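Local coordinates for positive phenol-degradative gene regulator (PDB 5FRU), which probably activates sigma54-dependent transcription of phenol-degradation genes by binding DNA and ATP, its N-terminal sensory part carrying a bound zinc ion, at residues E105-V110 against D132-D137; V123-F128 against L188-E193. One frame throughout, in Å; residues are numbered along the deposited sequence.

Interaction 1: E105-V110 against D132-D137; sequences EGVVRV and DSFEGD
The turn out of helix 91-104, where Val-107 and Val-108 lead into strand 109-118, packs against the start of helix 134-143 at Ser-133 and Phe-134, beside the zinc site. Gly-106, with positive phi (76°), ends the first helix in a Schellman motif. One backbone hydrogen bond joins the segments: Phe-134 N donates a hydrogen bond to Val-107 O over 2.9 Å, with 158° at the hydrogen, and the donor lies nearly in line with the C=O bond. Val-107 O also lies at the edge of the Phe-134 ring, in its plane, 3.6 Å from Phe-134 CD1. Val-107 CG1 comes 3.7 Å from Phe-134 CD1 and also meets CE1, the two side chains crossing at a slant. Val-108 CG2, anti to the backbone N, is the methyl that meets Ser-133 OG, at 3.4 Å. That hydroxyl has its polar partner in Gln-154 NE2, and the serine also packs on the zinc ligand Cys-151, its side chain about 4 Å from the zinc ion at the nearest atoms. At the margin, Arg-109 CD lies 4.5 Å from Asp-132 OD2, while Arg-109 NH1 has a long, weak ion pair with Glu-131. Arg-38 of the second subunit hydrogen-bonds to both Gly-106 O and Asp-132 O, carrying the contact into the dimer interface. Ser-133 holds the N-cap position, but its OG makes no capping bond. Thus a first-turn N-H of helix 134-143 is satisfied by Val-107 O, a carbonyl from a distant part of the chain, while the serine hydroxyl, packed against Val-108 CG2 next to the zinc ligands, is committed to Gln-154.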
loop_
_atom_site.group_PDB
_atom_site.type_symbol
_atom_site.label_atom_id
_atom_site.label_comp_id
_atom_site.label_asym_id
_atom_site.label_seq_id
_atom_site.Cartn_x
_atom_site.Cartn_y
_atom_site.Cartn_z
ATOM N N GLU A 105 -1.925 -4.986 -10.331
ATOM C CA GLU A 105 -1.775 -4.228 -9.086
ATOM C C GLU A 105 -0.606 -3.238 -9.148
ATOM O O GLU A 105 -0.327 -2.513 -8.173
ATOM C CB GLU A 105 -1.606 -5.200 -7.914
ATOM C CG GLU A 105 -2.924 -5.853 -7.553
ATOM C CD GLU A 105 -2.771 -7.189 -6.867
ATOM O OE1 GLU A 105 -1.704 -7.481 -6.280
ATOM O OE2 GLU A 105 -3.746 -7.951 -6.916
ATOM N N GLY A 106 0.065 -3.204 -10.301
ATOM C CA GLY A 106 1.159 -2.274 -10.550
ATOM C C GLY A 106 2.469 -2.619 -9.870
ATOM O O GLY A 106 3.333 -1.753 -9.689
ATOM N N VAL A 107 2.629 -3.879 -9.488
ATOM C CA VAL A 107 3.760 -4.272 -8.666
ATOM C C VAL A 107 4.984 -4.581 -9.521
ATOM O O VAL A 107 6.094 -4.160 -9.213
ATOM C CB VAL A 107 3.393 -5.490 -7.788
ATOM C CG1 VAL A 107 4.633 -6.115 -7.189
ATOM C CG2 VAL A 107 2.393 -5.050 -6.695
ATOM N N VAL A 108 4.762 -5.272 -10.626
ATOM C CA VAL A 108 5.856 -5.781 -11.421
ATOM C C VAL A 108 5.277 -6.282 -12.741
ATOM O O VAL A 108 4.095 -6.587 -12.816
ATOM C CB VAL A 108 6.594 -6.911 -10.671
ATOM C CG1 VAL A 108 5.635 -8.088 -10.368
ATOM C CG2 VAL A 108 7.831 -7.357 -11.420
ATOM N N ARG A 109 6.097 -6.331 -13.785
ATOM C CA ARG A 109 5.691 -6.934 -15.046
ATOM C C ARG A 109 6.309 -8.331 -15.159
ATOM O O ARG A 109 7.530 -8.489 -15.201
ATOM C CB ARG A 109 6.101 -6.036 -16.213
ATOM C CG ARG A 109 6.017 -6.683 -17.579
ATOM C CD ARG A 109 6.802 -5.849 -18.586
ATOM N NE ARG A 109 6.751 -6.413 -19.930
ATOM C CZ ARG A 109 7.153 -5.770 -21.022
ATOM N NH1 ARG A 109 7.640 -4.537 -20.931
ATOM N NH2 ARG A 109 7.069 -6.361 -22.207
ATOM N N VAL A 110 5.457 -9.349 -15.177
ATOM C CA VAL A 110 5.916 -10.729 -15.041
ATOM C C VAL A 110 5.894 -11.474 -16.371
ATOM O O VAL A 110 4.901 -11.427 -17.097
ATOM C CB VAL A 110 5.043 -11.526 -14.022
ATOM C CG1 VAL A 110 5.638 -12.923 -13.762
ATOM C CG2 VAL A 110 4.906 -10.772 -12.720
ATOM N N ASP A 132 10.612 -4.040 -14.121
ATOM C CA ASP A 132 10.061 -2.853 -13.464
ATOM C C ASP A 132 9.554 -3.137 -12.052
ATOM O O ASP A 132 8.544 -2.558 -11.644
ATOM C CB ASP A 132 8.905 -2.252 -14.277
ATOM C CG ASP A 132 9.276 -1.970 -15.714
ATOM O OD1 ASP A 132 10.424 -1.543 -15.961
ATOM O OD2 ASP A 132 8.409 -2.165 -16.598
ATOM N N SER A 133 10.238 -4.005 -11.310
ATOM C CA SER A 133 9.810 -4.342 -9.947
ATOM C C SER A 133 9.700 -3.078 -9.116
ATOM O O SER A 133 10.676 -2.321 -9.006
ATOM C CB SER A 133 10.787 -5.308 -9.269
ATOM O OG SER A 133 10.716 -6.613 -9.823
ATOM N N PHE A 134 8.532 -2.813 -8.539
ATOM C CA PHE A 134 8.407 -1.558 -7.791
ATOM C C PHE A 134 9.323 -1.602 -6.569
ATOM O O PHE A 134 9.937 -0.604 -6.191
ATOM C CB PHE A 134 6.957 -1.288 -7.372
ATOM C CG PHE A 134 6.633 -1.748 -5.983
ATOM C CD1 PHE A 134 6.247 -3.055 -5.751
ATOM C CD2 PHE A 134 6.715 -0.870 -4.908
ATOM C CE1 PHE A 134 5.945 -3.492 -4.467
ATOM C CE2 PHE A 134 6.420 -1.296 -3.624
ATOM C CZ PHE A 134 6.029 -2.604 -3.404
ATOM N N GLU A 135 9.409 -2.767 -5.947
ATOM C CA GLU A 135 10.100 -2.882 -4.667
ATOM C C GLU A 135 11.599 -2.670 -4.818
ATOM O O GLU A 135 12.228 -1.980 -4.009
ATOM C CB GLU A 135 9.824 -4.247 -4.044
ATOM C CG GLU A 135 10.207 -4.337 -2.603
ATOM C CD GLU A 135 9.573 -5.522 -1.904
ATOM O OE1 GLU A 135 9.019 -6.395 -2.605
ATOM O OE2 GLU A 135 9.648 -5.582 -0.655
ATOM N N GLY A 136 12.173 -3.258 -5.859
ATOM C CA GLY A 136 13.614 -3.165 -6.045
ATOM C C GLY A 136 13.976 -1.721 -6.314
ATOM O O GLY A 136 14.968 -1.190 -5.794
ATOM N N ASP A 137 13.145 -1.075 -7.116
ATOM C CA ASP A 137 13.362 0.320 -7.442
ATOM C C ASP A 137 13.228 1.183 -6.185
ATOM O O ASP A 137 14.083 2.025 -5.915
ATOM C CB ASP A 137 12.399 0.770 -8.544
ATOM C CG ASP A 137 12.485 -0.109 -9.809
ATOM O OD1 ASP A 137 13.209 -1.136 -9.800
ATOM O OD2 ASP A 137 11.814 0.224 -10.818
#

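Interaction 2: V123-F128 against L188-E193; sequences VYHGEF and LGKPLE
Strands 123-131 and 185-191 run antiparallel as the two inner strands of the four-stranded sheet, and here a pair of glycines faces each other across them. Gly-126 and Gly-189 form a hydrogen-bonded pair with both bonds made: Gly-126 N to Gly-189 O at 3.0 Å, and Gly-189 N to Gly-126 O at 2.8 Å. Glu-127 and Leu-188 follow as a non-hydrogen-bonded pair, and Leu-188 CD2 reaches back to 3.3 Å from Gly-126 O. On the face of the sheet that carries Tyr-124 and Phe-128, Tyr-124 extends with CG anti to its own N (chi1 -177°), which brings the ring near Gly-189, Tyr-124 CE2 lying 3.8 Å from Gly-189 O. Its OH continues to a hydrogen bond with Tyr-172 OH. Beyond the glycine pair, Lys-190 lays its aliphatic chain against the imidazole of His-125: CB sits over one ring face, 3.7 Å from the centroid and 16° off the normal, a CH-pi contact, and CD meets CE1. The lysine also makes a cation-pi contact with Trp-195. Pro-191, which has no N-H to offer, brings CD to 3.1 Å from Tyr-124 O. The buried carbonyl of Tyr-124 has no hydrogen-bond partner in the model, receiving a CA-H...O contact from Lys-190 CA instead. The N-H...O bonds between these segments thus stop at the glycine pair; where the next would fall, Pro-191 has no N-H, and the Tyr-124 carbonyl is met by carbon atoms alone.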
loop_
_atom_site.group_PDB
_atom_site.type_symbol
_atom_site.label_atom_id
_atom_site.label_comp_id
_atom_site.label_asym_id
_atom_site.label_seq_id
_atom_site.Cartn_x
_atom_site.Cartn_y
_atom_site.Cartn_z
ATOM N N VAL A 123 3.009 -31.018 -7.435
ATOM C CA VAL A 123 4.218 -30.724 -8.194
ATOM C C VAL A 123 4.251 -29.290 -8.731
ATOM O O VAL A 123 3.360 -28.844 -9.461
ATOM C CB VAL A 123 4.377 -31.711 -9.363
ATOM C CG1 VAL A 123 5.542 -31.319 -10.241
ATOM C CG2 VAL A 123 4.567 -33.109 -8.811
ATOM N N TYR A 124 5.300 -28.563 -8.373
ATOM C CA TYR A 124 5.467 -27.221 -8.893
ATOM C C TYR A 124 6.931 -26.826 -9.000
ATOM O O TYR A 124 7.679 -26.936 -8.041
ATOM C CB TYR A 124 4.739 -26.186 -8.020
ATOM C CG TYR A 124 4.860 -24.794 -8.598
ATOM C CD1 TYR A 124 4.015 -24.375 -9.613
ATOM C CD2 TYR A 124 5.848 -23.910 -8.163
ATOM C CE1 TYR A 124 4.137 -23.123 -10.167
ATOM C CE2 TYR A 124 5.968 -22.654 -8.708
ATOM C CZ TYR A 124 5.115 -22.265 -9.704
ATOM O OH TYR A 124 5.226 -21.014 -10.258
ATOM N N HIS A 125 7.320 -26.381 -10.183
ATOM C CA HIS A 125 8.590 -25.686 -10.376
ATOM C C HIS A 125 8.322 -24.551 -11.337
ATOM O O HIS A 125 7.878 -24.781 -12.456
ATOM C CB HIS A 125 9.673 -26.610 -10.932
ATOM C CG HIS A 125 10.571 -27.198 -9.890
ATOM N ND1 HIS A 125 11.917 -26.905 -9.820
ATOM C CD2 HIS A 125 10.327 -28.089 -8.897
ATOM C CE1 HIS A 125 12.459 -27.575 -8.817
ATOM N NE2 HIS A 125 11.517 -28.303 -8.243
ATOM N N GLY A 126 8.577 -23.317 -10.912
ATOM C CA GLY A 126 8.292 -22.189 -11.779
ATOM C C GLY A 126 9.439 -21.206 -11.766
ATOM O O GLY A 126 10.020 -20.963 -10.717
ATOM N N GLU A 127 9.777 -20.675 -12.936
ATOM C CA GLU A 127 10.782 -19.625 -13.034
ATOM C C GLU A 127 10.207 -18.458 -13.837
ATOM O O GLU A 127 9.518 -18.656 -14.844
ATOM C CB GLU A 127 12.072 -20.169 -13.661
ATOM C CG GLU A 127 13.243 -19.200 -13.600
ATOM C CD GLU A 127 14.583 -19.900 -13.666
ATOM O OE1 GLU A 127 14.601 -21.124 -13.914
ATOM O OE2 GLU A 127 15.618 -19.225 -13.476
ATOM N N PHE A 128 10.461 -17.235 -13.367
ATOM C CA PHE A 128 9.801 -16.063 -13.918
ATOM C C PHE A 128 10.762 -14.900 -14.085
ATOM O O PHE A 128 11.721 -14.765 -13.320
ATOM C CB PHE A 128 8.645 -15.622 -13.016
ATOM C CG PHE A 128 7.590 -16.676 -12.816
ATOM C CD1 PHE A 128 7.762 -17.681 -11.881
ATOM C CD2 PHE A 128 6.426 -16.650 -13.561
ATOM C CE1 PHE A 128 6.790 -18.657 -11.697
ATOM C CE2 PHE A 128 5.450 -17.616 -13.379
ATOM C CZ PHE A 128 5.639 -18.619 -12.455
ATOM N N LEU A 188 12.583 -18.113 -8.725
ATOM C CA LEU A 188 12.381 -19.545 -8.836
ATOM C C LEU A 188 11.541 -19.983 -7.657
ATOM O O LEU A 188 11.866 -19.659 -6.518
ATOM C CB LEU A 188 13.729 -20.277 -8.862
ATOM C CG LEU A 188 13.847 -21.809 -8.895
ATOM C CD1 LEU A 188 13.775 -22.411 -7.518
ATOM C CD2 LEU A 188 12.801 -22.426 -9.814
ATOM N N GLY A 189 10.454 -20.694 -7.932
ATOM C CA GLY A 189 9.634 -21.254 -6.876
ATOM C C GLY A 189 9.601 -22.770 -6.985
ATOM O O GLY A 189 9.637 -23.304 -8.094
ATOM N N LYS A 190 9.526 -23.441 -5.834
ATOM C CA LYS A 190 9.465 -24.909 -5.746
ATOM C C LYS A 190 9.063 -25.319 -4.317
ATOM O O LYS A 190 9.119 -24.490 -3.404
ATOM C CB LYS A 190 10.812 -25.527 -6.155
ATOM C CG LYS A 190 11.991 -25.098 -5.326
ATOM C CD LYS A 190 13.281 -25.767 -5.804
ATOM C CE LYS A 190 14.474 -25.275 -5.009
ATOM N NZ LYS A 190 15.754 -25.770 -5.578
ATOM N N PRO A 191 8.623 -26.585 -4.116
ATOM C CA PRO A 191 8.112 -26.975 -2.795
ATOM C C PRO A 191 9.124 -26.817 -1.670
ATOM O O PRO A 191 10.338 -26.928 -1.886
ATOM C CB PRO A 191 7.752 -28.461 -2.977
ATOM C CG PRO A 191 7.484 -28.609 -4.402
ATOM C CD PRO A 191 8.420 -27.651 -5.109
ATOM N N LEU A 192 8.596 -26.530 -0.487
ATOM C CA LEU A 192 9.360 -26.379 0.744
ATOM C C LEU A 192 10.365 -27.512 0.915
ATOM O O LEU A 192 11.558 -27.279 1.133
ATOM C CB LEU A 192 8.401 -26.345 1.934
ATOM C CG LEU A 192 8.941 -26.477 3.354
ATOM C CD1 LEU A 192 9.520 -25.161 3.812
ATOM C CD2 LEU A 192 7.835 -26.952 4.296
ATOM N N GLU A 193 9.854 -28.735 0.795
ATOM C CA GLU A 193 10.649 -29.963 0.840
ATOM C C GLU A 193 11.922 -29.860 0.004
ATOM O O GLU A 193 12.955 -30.416 0.367
ATOM C CB GLU A 193 9.798 -31.152 0.359
ATOM C CG GLU A 193 10.402 -32.528 0.614
ATOM C CD GLU A 193 9.428 -33.666 0.327
ATOM O OE1 GLU A 193 8.837 -33.678 -0.776
ATOM O OE2 GLU A 193 9.257 -34.546 1.202
#

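From the N terminus, the chain leaves helix 91-104 through 105-110, runs along strand 109-118, turns back along 123-131 and enters helix 134-143. Interaction 1 closes this hairpin excursion, joining the entrance of its first strand to the exit of its second. Interaction 2 starts inside that excursion, at 123-128, and closes a longer loop through helices 134-143 and 152-166 and strand 170-174 at 188-193. The two loops therefore cross rather than nest. Their centres lie about 20 Å apart, yet they meet where Val-110 CG1 packs on Phe-128 CD2, at 3.8 Å. Interaction 1 ties the edge-strand entrance to the helix start beside the zinc site, while interaction 2 joins the sheet's two inner strands.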